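Local coordinates for probable glucarate dehydratase (Mycobacterium smegmatis str. MC2 155, PDB 3VDG), which probably dehydrates glucarate or a related acid sugar, as a metal-dependent member of the enolase superfamily, at residues 57-62 / 73-78; 35-40 / 415-420. All coordinates share one frame; numbering follows the deposited sequence.

Contact 1 of 2, residues 57-62 / 73-78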
loop_
_atom_site.group_PDB
_atom_site.type_symbol
_atom_site.label_atom_id
_atom_site.label_comp_id
_atom_site.label_asym_id
_atom_site.label_seq_id
_atom_site.Cartn_x
_atom_site.Cartn_y
_atom_site.Cartn_z
ATOM N N LEU A 57 13.283 -23.186 15.543
ATOM C CA LEU A 57 14.290 -22.886 14.501
ATOM C C LEU A 57 14.017 -21.554 13.796
ATOM O O LEU A 57 12.868 -21.237 13.513
ATOM C CB LEU A 57 14.267 -23.975 13.423
ATOM C CG LEU A 57 14.364 -25.440 13.842
ATOM C CD1 LEU A 57 14.285 -26.322 12.596
ATOM C CD2 LEU A 57 15.616 -25.703 14.647
ATOM N N ARG A 58 15.062 -20.779 13.510
ATOM C CA ARG A 58 14.937 -19.577 12.656
ATOM C C ARG A 58 16.165 -19.515 11.754
ATOM O O ARG A 58 17.166 -20.207 12.012
ATOM C CB ARG A 58 14.835 -18.297 13.490
ATOM C CG ARG A 58 13.699 -18.305 14.506
ATOM C CD ARG A 58 12.336 -18.177 13.849
ATOM N NE ARG A 58 12.049 -16.790 13.468
ATOM C CZ ARG A 58 10.938 -16.417 12.864
ATOM N NH1 ARG A 58 9.999 -17.328 12.567
ATOM N NH2 ARG A 58 10.763 -15.139 12.557
ATOM N N ALA A 59 16.071 -18.750 10.671
ATOM C CA ALA A 59 17.216 -18.506 9.790
ATOM C C ALA A 59 17.499 -17.011 9.834
ATOM O O ALA A 59 16.593 -16.191 9.693
ATOM C CB ALA A 59 16.927 -18.965 8.363
ATOM N N VAL A 60 18.748 -16.669 10.093
ATOM C CA VAL A 60 19.196 -15.273 10.096
ATOM C C VAL A 60 19.790 -14.956 8.741
ATOM O O VAL A 60 20.655 -15.702 8.229
ATOM C CB VAL A 60 20.248 -15.048 11.187
ATOM C CG1 VAL A 60 20.915 -13.676 11.021
ATOM C CG2 VAL A 60 19.600 -15.188 12.569
ATOM N N ILE A 61 19.306 -13.873 8.134
ATOM C CA ILE A 61 19.843 -13.375 6.873
ATOM C C ILE A 61 20.740 -12.189 7.153
ATOM O O ILE A 61 20.333 -11.236 7.814
ATOM C CB ILE A 61 18.744 -12.932 5.866
ATOM C CG1 ILE A 61 18.126 -14.138 5.153
ATOM C CG2 ILE A 61 19.333 -12.047 4.767
ATOM C CD1 ILE A 61 17.273 -15.003 6.043
ATOM N N GLN A 62 21.974 -12.267 6.663
ATOM C CA GLN A 62 22.875 -11.113 6.673
ATOM C C GLN A 62 23.067 -10.768 5.209
ATOM O O GLN A 62 23.609 -11.566 4.431
ATOM C CB GLN A 62 24.207 -11.458 7.346
ATOM C CG GLN A 62 24.164 -11.378 8.868
ATOM C CD GLN A 62 25.388 -12.013 9.518
ATOM O OE1 GLN A 62 25.640 -13.204 9.348
ATOM N NE2 GLN A 62 26.147 -11.218 10.263
ATOM N N GLY A 73 17.694 -9.802 8.323
ATOM C CA GLY A 73 16.319 -10.279 8.203
ATOM C C GLY A 73 16.255 -11.589 8.986
ATOM O O GLY A 73 17.299 -12.166 9.329
ATOM N N GLU A 74 15.043 -12.086 9.230
ATOM C CA GLU A 74 14.867 -13.311 10.016
ATOM C C GLU A 74 13.633 -14.014 9.507
ATOM O O GLU A 74 12.618 -13.367 9.200
ATOM C CB GLU A 74 14.694 -12.977 11.505
ATOM C CG GLU A 74 14.502 -14.198 12.412
ATOM C CD GLU A 74 14.142 -13.811 13.845
ATOM O OE1 GLU A 74 14.568 -12.736 14.325
ATOM O OE2 GLU A 74 13.436 -14.593 14.516
ATOM N N THR A 75 13.712 -15.338 9.406
ATOM C CA THR A 75 12.612 -16.107 8.838
ATOM C C THR A 75 12.631 -17.528 9.414
ATOM O O THR A 75 13.392 -17.815 10.354
ATOM C CB THR A 75 12.755 -16.113 7.292
ATOM O OG1 THR A 75 11.664 -16.823 6.687
ATOM C CG2 THR A 75 14.057 -16.762 6.890
ATOM N N TYR A 76 11.800 -18.407 8.871
ATOM C CA TYR A 76 11.764 -19.822 9.290
ATOM C C TYR A 76 13.032 -20.556 8.858
ATOM O O TYR A 76 13.812 -20.036 8.063
ATOM C CB TYR A 76 10.523 -20.512 8.671
ATOM C CG TYR A 76 9.295 -19.612 8.691
ATOM C CD1 TYR A 76 8.625 -19.351 9.891
ATOM C CD2 TYR A 76 8.838 -18.990 7.522
ATOM C CE1 TYR A 76 7.508 -18.498 9.933
ATOM C CE2 TYR A 76 7.735 -18.128 7.546
ATOM C CZ TYR A 76 7.074 -17.889 8.750
ATOM O OH TYR A 76 5.984 -17.047 8.796
ATOM N N ALA A 77 13.223 -21.784 9.340
ATOM C CA ALA A 77 14.420 -22.555 8.980
ATOM C C ALA A 77 14.164 -23.993 8.552
ATOM O O ALA A 77 15.084 -24.811 8.578
ATOM C CB ALA A 77 15.431 -22.536 10.114
ATOM N N ASP A 78 12.942 -24.315 8.150
ATOM C CA ASP A 78 12.706 -25.653 7.589
ATOM C C ASP A 78 13.652 -25.934 6.419
ATOM O O ASP A 78 14.048 -25.025 5.706
ATOM C CB ASP A 78 11.253 -25.820 7.136
ATOM C CG ASP A 78 10.267 -25.928 8.309
ATOM O OD1 ASP A 78 10.643 -25.664 9.480
ATOM O OD2 ASP A 78 9.093 -26.279 8.050
#
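The guanidinium of Arg58 has the backbone carbonyl of Thr75 over one face, with Thr75 O 3.5 Å from Arg58 NE and offset toward the rim, and the carboxylate of Glu74 at its edge. Arg58 NE donates to the anti lone pair of Glu74 OE2 at 2.8 Å, the carboxylate standing 82° to the guanidinium; a weak bond from Arg58 NH2 reaches the same oxygen. The Tyr76 ring runs alongside, nearly perpendicular to the guanidinium, with Tyr76 CD1 3.6 Å from Arg58 NH1. Bends at chi2 (-72°) and chi3 fold the arginine back over the neighbouring strand. Strands 55-65 and 70-75 form an antiparallel hairpin: Ala59 and Thr75 exchange two backbone bonds, as do Ile61 and Gly73. On the face carrying Ala59 and Ile61, Ile61 CD1 meets Thr75 CG2 at 3.8 Å; Ala77 CB, past the pairing, packs on Leu57 CB at 3.8 Å. Thr75 OG1 is hydrogen-bonded to His81 NE2. Outside the hairpin, Ser351 OG is hydrogen-bonded to Arg58 NH2, Ser351 N to Glu74 OE1 and Leu348 N to Glu74 OE2. Two backbone N-H groups and the arginine thus grip the buried carboxylate, which probably fixes the guanidinium's rotation.

Contact 2 of 2, residues 35-40 / 415-420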
loop_
_atom_site.group_PDB
_atom_site.type_symbol
_atom_site.label_atom_id
_atom_site.label_comp_id
_atom_site.label_asym_id
_atom_site.label_seq_id
_atom_site.Cartn_x
_atom_site.Cartn_y
_atom_site.Cartn_z
ATOM N N VAL A 35 23.136 -16.913 5.069
ATOM C CA VAL A 35 21.961 -17.444 5.769
ATOM C C VAL A 35 22.424 -18.411 6.872
ATOM O O VAL A 35 23.074 -19.411 6.582
ATOM C CB VAL A 35 21.028 -18.204 4.799
ATOM C CG1 VAL A 35 19.776 -18.702 5.531
ATOM C CG2 VAL A 35 20.656 -17.330 3.612
ATOM N N THR A 36 22.100 -18.108 8.128
ATOM C CA THR A 36 22.552 -18.905 9.268
ATOM C C THR A 36 21.353 -19.473 10.032
ATOM O O THR A 36 20.643 -18.731 10.717
ATOM C CB THR A 36 23.371 -18.047 10.261
ATOM O OG1 THR A 36 24.431 -17.391 9.558
ATOM C CG2 THR A 36 23.980 -18.910 11.376
ATOM N N PRO A 37 21.129 -20.793 9.933
ATOM C CA PRO A 37 20.047 -21.354 10.759
ATOM C C PRO A 37 20.450 -21.395 12.238
ATOM O O PRO A 37 21.607 -21.657 12.555
ATOM C CB PRO A 37 19.809 -22.759 10.151
ATOM C CG PRO A 37 21.010 -23.059 9.315
ATOM C CD PRO A 37 21.717 -21.767 8.990
ATOM N N VAL A 38 19.520 -21.069 13.134
ATOM C CA VAL A 38 19.781 -21.082 14.566
ATOM C C VAL A 38 18.668 -21.849 15.280
ATOM O O VAL A 38 17.591 -22.056 14.712
ATOM C CB VAL A 38 19.843 -19.654 15.131
ATOM C CG1 VAL A 38 20.993 -18.887 14.471
ATOM C CG2 VAL A 38 18.502 -18.939 14.915
ATOM N N ALA A 39 18.920 -22.271 16.517
ATOM C CA ALA A 39 17.882 -22.928 17.328
ATOM C C ALA A 39 17.997 -22.412 18.748
ATOM O O ALA A 39 19.098 -22.191 19.259
ATOM C CB ALA A 39 18.025 -24.453 17.273
ATOM N N PHE A 40 16.855 -22.180 19.380
ATOM C CA PHE A 40 16.827 -21.695 20.742
ATOM C C PHE A 40 15.765 -22.459 21.536
ATOM O O PHE A 40 14.771 -22.897 20.975
ATOM C CB PHE A 40 16.556 -20.180 20.777
ATOM C CG PHE A 40 15.348 -19.749 19.979
ATOM C CD1 PHE A 40 15.444 -19.515 18.620
ATOM C CD2 PHE A 40 14.124 -19.539 20.601
ATOM C CE1 PHE A 40 14.342 -19.110 17.888
ATOM C CE2 PHE A 40 13.013 -19.131 19.867
ATOM C CZ PHE A 40 13.127 -18.918 18.508
ATOM N N GLU A 415 25.415 -23.334 16.473
ATOM C CA GLU A 415 26.000 -24.592 16.955
ATOM C C GLU A 415 24.889 -25.422 17.625
ATOM O O GLU A 415 24.793 -26.626 17.428
ATOM C CB GLU A 415 27.158 -24.301 17.925
ATOM C CG GLU A 415 27.714 -25.514 18.670
ATOM C CD GLU A 415 28.362 -26.566 17.770
ATOM O OE1 GLU A 415 28.740 -26.249 16.621
ATOM O OE2 GLU A 415 28.504 -27.725 18.225
ATOM N N GLN A 416 24.041 -24.755 18.398
ATOM C CA GLN A 416 22.851 -25.382 18.983
ATOM C C GLN A 416 21.938 -26.020 17.925
ATOM O O GLN A 416 21.495 -27.161 18.072
ATOM C CB GLN A 416 22.123 -24.361 19.857
ATOM C CG GLN A 416 21.041 -24.937 20.750
ATOM C CD GLN A 416 20.782 -24.068 21.960
ATOM O OE1 GLN A 416 21.175 -24.410 23.071
ATOM N NE2 GLN A 416 20.123 -22.937 21.754
ATOM N N TYR A 417 21.684 -25.312 16.831
ATOM C CA TYR A 417 20.944 -25.895 15.718
ATOM C C TYR A 417 21.594 -27.156 15.150
ATOM O O TYR A 417 20.910 -28.145 14.891
ATOM C CB TYR A 417 20.750 -24.857 14.613
ATOM C CG TYR A 417 20.320 -25.395 13.270
ATOM C CD1 TYR A 417 18.970 -25.521 12.942
ATOM C CD2 TYR A 417 21.268 -25.751 12.310
ATOM C CE1 TYR A 417 18.583 -25.998 11.702
ATOM C CE2 TYR A 417 20.891 -26.232 11.078
ATOM C CZ TYR A 417 19.547 -26.344 10.775
ATOM O OH TYR A 417 19.176 -26.814 9.544
ATOM N N LEU A 418 22.905 -27.118 14.922
ATOM C CA LEU A 418 23.588 -28.286 14.365
ATOM C C LEU A 418 23.416 -29.480 15.314
ATOM O O LEU A 418 23.086 -30.577 14.883
ATOM C CB LEU A 418 25.079 -27.995 14.115
ATOM C CG LEU A 418 25.365 -27.011 12.972
ATOM C CD1 LEU A 418 26.849 -26.666 12.881
ATOM C CD2 LEU A 418 24.849 -27.562 11.646
ATOM N N ARG A 419 23.585 -29.233 16.610
ATOM C CA ARG A 419 23.575 -30.304 17.610
ATOM C C ARG A 419 22.190 -30.824 17.977
ATOM O O ARG A 419 22.048 -31.997 18.284
ATOM C CB ARG A 419 24.306 -29.864 18.885
ATOM C CG ARG A 419 25.829 -29.923 18.784
ATOM C CD ARG A 419 26.495 -29.648 20.132
ATOM N NE ARG A 419 26.395 -28.243 20.533
ATOM C CZ ARG A 419 25.445 -27.743 21.324
ATOM N NH1 ARG A 419 24.496 -28.530 21.818
ATOM N NH2 ARG A 419 25.443 -26.448 21.622
ATOM N N CYS A 420 21.173 -29.965 17.967
ATOM C CA CYS A 420 19.849 -30.366 18.452
ATOM C C CYS A 420 19.191 -31.370 17.507
ATOM O O CYS A 420 18.224 -32.022 17.880
ATOM C CB CYS A 420 18.921 -29.156 18.621
ATOM S SG CYS A 420 18.203 -28.591 17.052
#
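Ala39 and Tyr417 bring strand and helix together in the N-terminal capping domain of the enolase superfamily: strand 30-41, an outer strand of the three-stranded antiparallel sheet, is met by helix 407-420 from near the C-terminus. The short segments cross at 75°, their axes approaching to 5.9 Å. Packing on the aromatic ring comes first. Pro37 lies over one face of Tyr417 in a CH-pi contact, Pro37 CB standing 3.6 Å from the ring centroid and nearly on the ring normal, while Pro37 CG reaches Tyr417 CE2 at 3.6 Å. With Tyr417 CG anti to its backbone nitrogen (chi1 165°), the tyrosine ring extends from the helix across the proline. Leu82 of helix 79-92 touches both Pro37 and Tyr417, and Arg423 adds a cation-pi contact to the ring. Further along, small groups meet: Ala39 CB sits 3.6 Å from Tyr417 CA and 4.1 Å from Cys420 SG, consistent with the close approach of helix backbone and strand at the small Ala39. Polar links tie the two elements as well. His414 ND1 is hydrogen-bonded to Pro37 O, and the Gln416 amide serves both Glu378 and the strand. Its extended chain carries Gln416 NE2 to Ala39 O at 2.8 Å, with a nearly straight N-H...O angle of 173° and the donor tilted from the carbonyl plane.

How the contacts relate
Both contacts build on the same three-stranded antiparallel sheet. Contact 1 pairs its middle strand, 55-65, with 70-75; contact 2 sets the helix of 415-420 against the other outer strand, 30-41. Their centres lie 10 Å apart, and they meet directly: Arg58 O is 2.7 Å from Val38 N, a probable hydrogen bond, Arg58 CG packs on Phe40 CE1, and Leu57 CD2 touches Tyr417 CD1. The hairpin is local in sequence and buried, joined by backbone bonds and an ion pair. The strand-helix contact closes a far longer loop, is only partly buried, and depends mostly on apolar and CH-pi packing with one hydrogen bond from a glutamine side-chain amide.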